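Local coordinates for amorpha-4,11-diene synthase (Artemisia annua, PDB 4GAX), which is a sesquiterpene synthase, here an engineered alpha-bisabolol synthase variant, that probably cyclises farnesyl diphosphate with release of diphosphate, at residues L328-W338 against K381-M392. Sequence-based numbering, arbitrary orientation.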
ATOM      1  N   LEU A 328      11.031 -26.333 -15.769  1.00 35.31           N
ATOM      2  CA  LEU A 328      10.324 -25.065 -15.868  1.00 33.56           C
ATOM      3  C   LEU A 328       9.481 -24.970 -17.140  1.00 38.15           C
ATOM      4  O   LEU A 328       8.350 -24.475 -17.110  1.00 35.92           O
ATOM      5  CB  LEU A 328      11.315 -23.900 -15.783  1.00 39.74           C
ATOM      6  CG  LEU A 328      12.004 -23.752 -14.427  1.00 39.85           C
ATOM      7  CD1 LEU A 328      12.836 -22.471 -14.369  1.00 45.99           C
ATOM      8  CD2 LEU A 328      10.976 -23.768 -13.302  1.00 41.17           C
ATOM      9  N   LYS A 329      10.028 -25.456 -18.252  1.00 42.63           N
ATOM     10  CA  LYS A 329       9.302 -25.504 -19.519  1.00 46.60           C
ATOM     11  C   LYS A 329       7.996 -26.288 -19.389  1.00 47.74           C
ATOM     12  O   LYS A 329       6.943 -25.836 -19.848  1.00 46.06           O
ATOM     13  CB  LYS A 329      10.171 -26.139 -20.616  1.00 50.60           C
ATOM     14  CG  LYS A 329       9.458 -26.282 -21.949  1.00 55.10           C
ATOM     15  CD  LYS A 329       9.945 -25.255 -22.965  1.00 60.51           C
ATOM     16  CE  LYS A 329      11.088 -25.808 -23.818  1.00 69.71           C
ATOM     17  NZ  LYS A 329      10.646 -26.214 -25.186  1.00 73.44           N
ATOM     18  N   ILE A 330       8.076 -27.466 -18.771  1.00 42.04           N
ATOM     19  CA  ILE A 330       6.899 -28.302 -18.533  1.00 33.97           C
ATOM     20  C   ILE A 330       5.893 -27.625 -17.587  1.00 39.05           C
ATOM     21  O   ILE A 330       4.681 -27.656 -17.821  1.00 41.04           O
ATOM     22  CB  ILE A 330       7.301 -29.662 -17.935  1.00 36.62           C
ATOM     23  CG1 ILE A 330       8.185 -30.441 -18.910  1.00 38.79           C
ATOM     24  CG2 ILE A 330       6.072 -30.484 -17.605  1.00 41.85           C
ATOM     25  CD1 ILE A 330       8.756 -31.722 -18.327  1.00 45.36           C
ATOM     26  N   PHE A 331       6.389 -27.032 -16.508  1.00 36.42           N
ATOM     27  CA  PHE A 331       5.496 -26.378 -15.552  1.00 38.89           C
ATOM     28  C   PHE A 331       4.732 -25.226 -16.217  1.00 39.88           C
ATOM     29  O   PHE A 331       3.533 -25.045 -15.980  1.00 40.02           O
ATOM     30  CB  PHE A 331       6.269 -25.892 -14.317  1.00 28.50           C
ATOM     31  CG  PHE A 331       5.383 -25.439 -13.178  1.00 32.36           C
ATOM     32  CD1 PHE A 331       4.865 -26.359 -12.273  1.00 33.89           C
ATOM     33  CD2 PHE A 331       5.068 -24.098 -13.015  1.00 31.12           C
ATOM     34  CE1 PHE A 331       4.043 -25.939 -11.211  1.00 34.93           C
ATOM     35  CE2 PHE A 331       4.246 -23.669 -11.953  1.00 30.25           C
ATOM     36  CZ  PHE A 331       3.735 -24.599 -11.055  1.00 30.32           C
ATOM     37  N   THR A 332       5.431 -24.461 -17.053  1.00 33.77           N
ATOM     38  CA  THR A 332       4.823 -23.349 -17.778  1.00 35.95           C
ATOM     39  C   THR A 332       3.677 -23.797 -18.696  1.00 39.05           C
ATOM     40  O   THR A 332       2.648 -23.125 -18.778  1.00 37.34           O
ATOM     41  CB  THR A 332       5.864 -22.600 -18.624  1.00 39.15           C
ATOM     42  OG1 THR A 332       6.901 -22.093 -17.770  1.00 37.90           O
ATOM     43  CG2 THR A 332       5.205 -21.445 -19.386  1.00 38.10           C
ATOM     44  N   GLU A 333       3.850 -24.919 -19.392  1.00 37.41           N
ATOM     45  CA  GLU A 333       2.784 -25.419 -20.264  1.00 42.86           C
ATOM     46  C   GLU A 333       1.605 -25.916 -19.431  1.00 35.89           C
ATOM     47  O   GLU A 333       0.442 -25.728 -19.807  1.00 38.56           O
ATOM     48  CB  GLU A 333       3.294 -26.517 -21.209  1.00 54.83           C
ATOM     49  CG  GLU A 333       2.212 -27.128 -22.094  1.00 69.36           C
ATOM     50  CD  GLU A 333       1.406 -26.084 -22.864  1.00 81.68           C
ATOM     51  OE1 GLU A 333       2.017 -25.148 -23.428  1.00 82.60           O
ATOM     52  OE2 GLU A 333       0.158 -26.199 -22.902  1.00 85.62           O
ATOM     53  N   ALA A 334       1.908 -26.542 -18.296  1.00 29.74           N
ATOM     54  CA  ALA A 334       0.871 -26.959 -17.360  1.00 35.52           C
ATOM     55  C   ALA A 334       0.060 -25.752 -16.868  1.00 27.11           C
ATOM     56  O   ALA A 334      -1.158 -25.840 -16.674  1.00 29.77           O
ATOM     57  CB  ALA A 334       1.483 -27.697 -16.192  1.00 36.68           C
ATOM     58  N   ILE A 335       0.731 -24.623 -16.661  1.00 33.20           N
ATOM     59  CA  ILE A 335       0.015 -23.421 -16.237  1.00 33.39           C
ATOM     60  C   ILE A 335      -0.848 -22.904 -17.392  1.00 32.03           C
ATOM     61  O   ILE A 335      -1.998 -22.513 -17.178  1.00 30.70           O
ATOM     62  CB  ILE A 335       0.967 -22.335 -15.688  1.00 35.32           C
ATOM     63  CG1 ILE A 335       1.553 -22.788 -14.351  1.00 27.74           C
ATOM     64  CG2 ILE A 335       0.225 -21.001 -15.477  1.00 31.47           C
ATOM     65  CD1 ILE A 335       0.540 -22.781 -13.189  1.00 27.95           C
ATOM     66  N   GLU A 336      -0.304 -22.939 -18.612  1.00 34.17           N
ATOM     67  CA  GLU A 336      -1.067 -22.573 -19.809  1.00 37.47           C
ATOM     68  C   GLU A 336      -2.295 -23.460 -19.962  1.00 38.22           C
ATOM     69  O   GLU A 336      -3.365 -22.991 -20.359  1.00 35.01           O
ATOM     70  CB  GLU A 336      -0.208 -22.683 -21.078  1.00 37.24           C
ATOM     71  CG  GLU A 336       0.940 -21.689 -21.180  1.00 40.11           C
ATOM     72  CD  GLU A 336       0.491 -20.246 -21.381  1.00 41.48           C
ATOM     73  OE1 GLU A 336      -0.729 -19.984 -21.487  1.00 42.90           O
ATOM     74  OE2 GLU A 336       1.376 -19.360 -21.440  1.00 42.05           O
ATOM     75  N   ARG A 337      -2.131 -24.744 -19.645  1.00 36.44           N
ATOM     76  CA  ARG A 337      -3.214 -25.716 -19.761  1.00 44.37           C
ATOM     77  C   ARG A 337      -4.299 -25.473 -18.715  1.00 39.22           C
ATOM     78  O   ARG A 337      -5.483 -25.627 -19.003  1.00 36.65           O
ATOM     79  CB  ARG A 337      -2.663 -27.140 -19.651  1.00 54.71           C
ATOM     80  CG  ARG A 337      -3.275 -28.119 -20.636  1.00 66.94           C
ATOM     81  CD  ARG A 337      -2.397 -29.351 -20.803  1.00 81.21           C
ATOM     82  NE  ARG A 337      -1.515 -29.250 -21.963  1.00 88.98           N
ATOM     83  CZ  ARG A 337      -1.799 -29.765 -23.157  1.00 90.99           C
ATOM     84  NH1 ARG A 337      -2.941 -30.416 -23.342  1.00 85.35           N
ATOM     85  NH2 ARG A 337      -0.943 -29.629 -24.163  1.00 91.42           N
ATOM     86  N   TRP A 338      -3.883 -25.091 -17.506  1.00 37.70           N
ATOM     87  CA  TRP A 338      -4.809 -24.704 -16.441  1.00 31.67           C
ATOM     88  C   TRP A 338      -5.880 -25.771 -16.247  1.00 28.27           C
ATOM     89  O   TRP A 338      -7.071 -25.518 -16.464  1.00 35.79           O
ATOM     90  CB  TRP A 338      -5.467 -23.364 -16.769  1.00 33.78           C
ATOM     91  CG  TRP A 338      -6.002 -22.612 -15.578  1.00 32.12           C
ATOM     92  CD1 TRP A 338      -7.168 -22.858 -14.909  1.00 29.20           C
ATOM     93  CD2 TRP A 338      -5.400 -21.475 -14.935  1.00 34.07           C
ATOM     94  NE1 TRP A 338      -7.328 -21.948 -13.884  1.00 31.36           N
ATOM     95  CE2 TRP A 338      -6.255 -21.090 -13.878  1.00 36.29           C
ATOM     96  CE3 TRP A 338      -4.221 -20.751 -15.148  1.00 26.74           C
ATOM     97  CZ2 TRP A 338      -5.970 -20.005 -13.034  1.00 32.88           C
ATOM     98  CZ3 TRP A 338      -3.939 -19.664 -14.310  1.00 23.91           C
ATOM     99  CH2 TRP A 338      -4.809 -19.306 -13.267  1.00 27.10           C
ATOM    100  N   LYS A 381      -7.441 -14.716 -14.996  1.00 26.46           N
ATOM    101  CA  LYS A 381      -6.661 -15.932 -15.217  1.00 26.92           C
ATOM    102  C   LYS A 381      -5.499 -15.718 -16.181  1.00 26.40           C
ATOM    103  O   LYS A 381      -4.389 -16.208 -15.949  1.00 25.18           O
ATOM    104  CB  LYS A 381      -7.567 -17.051 -15.742  1.00 28.74           C
ATOM    105  CG  LYS A 381      -6.812 -18.315 -16.154  1.00 33.29           C
ATOM    106  CD  LYS A 381      -7.775 -19.472 -16.408  1.00 44.50           C
ATOM    107  CE  LYS A 381      -8.567 -19.263 -17.691  1.00 53.70           C
ATOM    108  NZ  LYS A 381      -9.536 -20.374 -17.929  1.00 58.41           N
ATOM    109  N   GLU A 382      -5.754 -14.977 -17.255  1.00 29.46           N
ATOM    110  CA  GLU A 382      -4.729 -14.733 -18.272  1.00 29.97           C
ATOM    111  C   GLU A 382      -3.539 -13.965 -17.681  1.00 30.43           C
ATOM    112  O   GLU A 382      -2.396 -14.176 -18.077  1.00 26.19           O
ATOM    113  CB  GLU A 382      -5.339 -13.969 -19.451  1.00 35.21           C
ATOM    114  CG  GLU A 382      -4.368 -13.586 -20.551  1.00 41.76           C
ATOM    115  CD  GLU A 382      -3.812 -14.784 -21.310  1.00 43.66           C
ATOM    116  OE1 GLU A 382      -4.421 -15.878 -21.257  1.00 44.85           O
ATOM    117  OE2 GLU A 382      -2.760 -14.621 -21.965  1.00 42.04           O
ATOM    118  N   PHE A 383      -3.805 -13.089 -16.722  1.00 28.91           N
ATOM    119  CA  PHE A 383      -2.717 -12.366 -16.069  1.00 21.23           C
ATOM    120  C   PHE A 383      -1.855 -13.309 -15.239  1.00 25.73           C
ATOM    121  O   PHE A 383      -0.650 -13.095 -15.081  1.00 27.73           O
ATOM    122  CB  PHE A 383      -3.272 -11.259 -15.174  1.00 21.57           C
ATOM    123  CG  PHE A 383      -3.608  -9.990 -15.914  1.00 27.59           C
ATOM    124  CD1 PHE A 383      -2.670  -8.970 -16.033  1.00 32.94           C
ATOM    125  CD2 PHE A 383      -4.854  -9.821 -16.493  1.00 28.30           C
ATOM    126  CE1 PHE A 383      -2.971  -7.799 -16.705  1.00 39.97           C
ATOM    127  CE2 PHE A 383      -5.166  -8.646 -17.167  1.00 38.74           C
ATOM    128  CZ  PHE A 383      -4.220  -7.636 -17.274  1.00 38.02           C
ATOM    129  N   VAL A 384      -2.475 -14.346 -14.691  1.00 25.44           N
ATOM    130  CA  VAL A 384      -1.729 -15.323 -13.923  1.00 22.87           C
ATOM    131  C   VAL A 384      -0.838 -16.115 -14.872  1.00 23.38           C
ATOM    132  O   VAL A 384       0.355 -16.317 -14.598  1.00 29.00           O
ATOM    133  CB  VAL A 384      -2.666 -16.260 -13.156  1.00 23.30           C
ATOM    134  CG1 VAL A 384      -1.849 -17.183 -12.248  1.00 26.28           C
ATOM    135  CG2 VAL A 384      -3.636 -15.440 -12.315  1.00 16.31           C
ATOM    136  N   LYS A 385      -1.401 -16.534 -16.002  1.00 25.57           N
ATOM    137  CA  LYS A 385      -0.617 -17.249 -17.005  1.00 27.19           C
ATOM    138  C   LYS A 385       0.495 -16.367 -17.537  1.00 31.35           C
ATOM    139  O   LYS A 385       1.603 -16.842 -17.765  1.00 38.10           O
ATOM    140  CB  LYS A 385      -1.493 -17.687 -18.167  1.00 28.02           C
ATOM    141  CG  LYS A 385      -2.489 -18.775 -17.818  1.00 31.27           C
ATOM    142  CD  LYS A 385      -3.300 -19.105 -19.050  1.00 33.91           C
ATOM    143  CE  LYS A 385      -4.275 -20.228 -18.802  1.00 33.34           C
ATOM    144  NZ  LYS A 385      -5.044 -20.475 -20.044  1.00 34.70           N
ATOM    145  N   ASP A 386       0.198 -15.085 -17.740  1.00 30.58           N
ATOM    146  CA  ASP A 386       1.200 -14.172 -18.301  1.00 29.35           C
ATOM    147  C   ASP A 386       2.360 -13.961 -17.334  1.00 28.37           C
ATOM    148  O   ASP A 386       3.496 -13.745 -17.746  1.00 31.67           O
ATOM    149  CB  ASP A 386       0.590 -12.825 -18.679  1.00 32.28           C
ATOM    150  CG  ASP A 386       1.460 -12.057 -19.648  1.00 41.52           C
ATOM    151  OD1 ASP A 386       1.728 -12.606 -20.735  1.00 47.67           O
ATOM    152  OD2 ASP A 386       1.902 -10.934 -19.318  1.00 40.10           O
ATOM    153  N   PHE A 387       2.067 -14.041 -16.041  1.00 28.19           N
ATOM    154  CA  PHE A 387       3.091 -13.956 -15.003  1.00 29.97           C
ATOM    155  C   PHE A 387       4.074 -15.129 -15.104  1.00 36.57           C
ATOM    156  O   PHE A 387       5.290 -14.930 -15.123  1.00 29.98           O
ATOM    157  CB  PHE A 387       2.432 -13.926 -13.620  1.00 28.25           C
ATOM    158  CG  PHE A 387       3.405 -14.059 -12.481  1.00 28.70           C
ATOM    159  CD1 PHE A 387       4.239 -13.007 -12.139  1.00 29.95           C
ATOM    160  CD2 PHE A 387       3.472 -15.232 -11.741  1.00 27.59           C
ATOM    161  CE1 PHE A 387       5.133 -13.128 -11.093  1.00 35.86           C
ATOM    162  CE2 PHE A 387       4.368 -15.360 -10.688  1.00 32.61           C
ATOM    163  CZ  PHE A 387       5.201 -14.310 -10.367  1.00 34.60           C
ATOM    164  N   VAL A 388       3.541 -16.349 -15.184  1.00 28.44           N
ATOM    165  CA  VAL A 388       4.380 -17.542 -15.283  1.00 35.14           C
ATOM    166  C   VAL A 388       5.139 -17.572 -16.611  1.00 36.50           C
ATOM    167  O   VAL A 388       6.318 -17.931 -16.656  1.00 40.38           O
ATOM    168  CB  VAL A 388       3.549 -18.820 -15.115  1.00 30.33           C
ATOM    169  CG1 VAL A 388       4.447 -20.035 -15.017  1.00 27.59           C
ATOM    170  CG2 VAL A 388       2.678 -18.692 -13.869  1.00 27.27           C
ATOM    171  N   ARG A 389       4.443 -17.201 -17.682  1.00 29.37           N
ATOM    172  CA  ARG A 389       5.015 -17.088 -19.019  1.00 40.59           C
ATOM    173  C   ARG A 389       6.292 -16.285 -18.988  1.00 39.69           C
ATOM    174  O   ARG A 389       7.317 -16.704 -19.516  1.00 34.73           O
ATOM    175  CB  ARG A 389       4.042 -16.322 -19.904  1.00 50.76           C
ATOM    176  CG  ARG A 389       3.569 -17.052 -21.113  1.00 54.27           C
ATOM    177  CD  ARG A 389       2.484 -16.238 -21.765  1.00 47.71           C
ATOM    178  NE  ARG A 389       1.205 -16.938 -21.759  1.00 41.47           N
ATOM    179  CZ  ARG A 389       0.028 -16.337 -21.646  1.00 45.10           C
ATOM    180  NH1 ARG A 389      -0.028 -15.011 -21.512  1.00 36.45           N
ATOM    181  NH2 ARG A 389      -1.088 -17.064 -21.667  1.00 42.85           N
ATOM    182  N   ASN A 390       6.225 -15.111 -18.371  1.00 31.20           N
ATOM    183  CA  ASN A 390       7.376 -14.216 -18.382  1.00 35.29           C
ATOM    184  C   ASN A 390       8.481 -14.678 -17.436  1.00 37.65           C
ATOM    185  O   ASN A 390       9.653 -14.364 -17.650  1.00 40.01           O
ATOM    186  CB  ASN A 390       6.956 -12.763 -18.136  1.00 38.21           C
ATOM    187  CG  ASN A 390       6.275 -12.151 -19.353  1.00 47.56           C
ATOM    188  OD1 ASN A 390       6.935 -11.620 -20.252  1.00 51.87           O
ATOM    189  ND2 ASN A 390       4.949 -12.234 -19.391  1.00 40.58           N
ATOM    190  N   LEU A 391       8.112 -15.427 -16.398  1.00 29.08           N
ATOM    191  CA  LEU A 391       9.125 -16.124 -15.610  1.00 35.32           C
ATOM    192  C   LEU A 391       9.867 -17.109 -16.519  1.00 34.59           C
ATOM    193  O   LEU A 391      11.079 -17.284 -16.392  1.00 37.90           O
ATOM    194  CB  LEU A 391       8.514 -16.849 -14.406  1.00 42.07           C
ATOM    195  CG  LEU A 391       8.096 -15.986 -13.208  1.00 39.02           C
ATOM    196  CD1 LEU A 391       7.449 -16.835 -12.124  1.00 38.13           C
ATOM    197  CD2 LEU A 391       9.286 -15.214 -12.635  1.00 43.58           C
ATOM    198  N   MET A 392       9.147 -17.727 -17.457  1.00 34.37           N
ATOM    199  CA  MET A 392       9.759 -18.696 -18.371  1.00 34.06           C
ATOM    200  C   MET A 392      10.552 -17.991 -19.465  1.00 41.47           C
ATOM    201  O   MET A 392      11.492 -18.565 -20.034  1.00 38.29           O
ATOM    202  CB  MET A 392       8.713 -19.613 -18.998  1.00 41.88           C
ATOM    203  CG  MET A 392       9.321 -20.800 -19.736  1.00 50.45           C
ATOM    204  SD  MET A 392      10.273 -21.846 -18.611  1.00 45.07           S
ATOM    205  CE  MET A 392      11.705 -22.226 -19.622  1.00 56.64           C
TER
HETATM  206  O   HOH W   1      -3.288 -20.426 -22.503  1.00 34.60           O
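The Glu336 and Arg389 side chains cross at about a right angle, but carboxylate meets guanidinium edge with their planes only 14° apart. Arg389 NH2 donates to the syn lone pair of Glu336 OE1 at 2.9 Å, a nearly straight bond. Arg389 NE faces Glu336 OE2 as the second limb of the salt bridge, but its modelled length is doubtfully short. The Glu336 chain bends at CB-CG (chi2 -69°), which turns the carboxylate to the guanidinium edge.

Lys385 runs extended beyond CG, so that NZ reaches the backbone Glu336 O at 3.0 Å. A water accepts from Lys385 NZ and donates to Glu336 OE1, linking the two side chains.

Trp338, the first residue past its helix, lays its indole against Lys381. Lys381 CD sits over the ring, 3.4 Å from the centroid of the five-membered ring, in a CH-pi contact, and Lys381 NZ adds a cation-pi contact. Val384 CB touches the ring edge at Trp338 CH2, 3.7 Å away.

Deeper in, Ile335 CG2 packs on Val388 CG2 at 3.7 Å. Met392, bent at chi2 and chi3, reaches the other helix: its SD lies 3.6 Å from Leu328 CB, and its CB touches Thr332 OG1. That hydroxyl donates to Leu328 O and is also hydrogen-bonded to Tyr319.

In the second shell, Glu382 OE2 takes both Arg389 NH1 and NH2, and Asp386 OD1 takes NH1. A leucine in place of Arg389 would probably leave three carboxylates without their shared cation and Glu336 less firmly fixed.

The helices run antiparallel (169°), their axes 9.5 Å apart. Phe357 and Tyr361 of helix 351-370 each meet the Trp338 ring edge-to-face. Tyr319 belongs to the aspartate-rich DDIYD sequence of helix 299-322. This antiparallel pair belongs to the metal-binding domain, the all-helical alpha fold of class I terpene synthases.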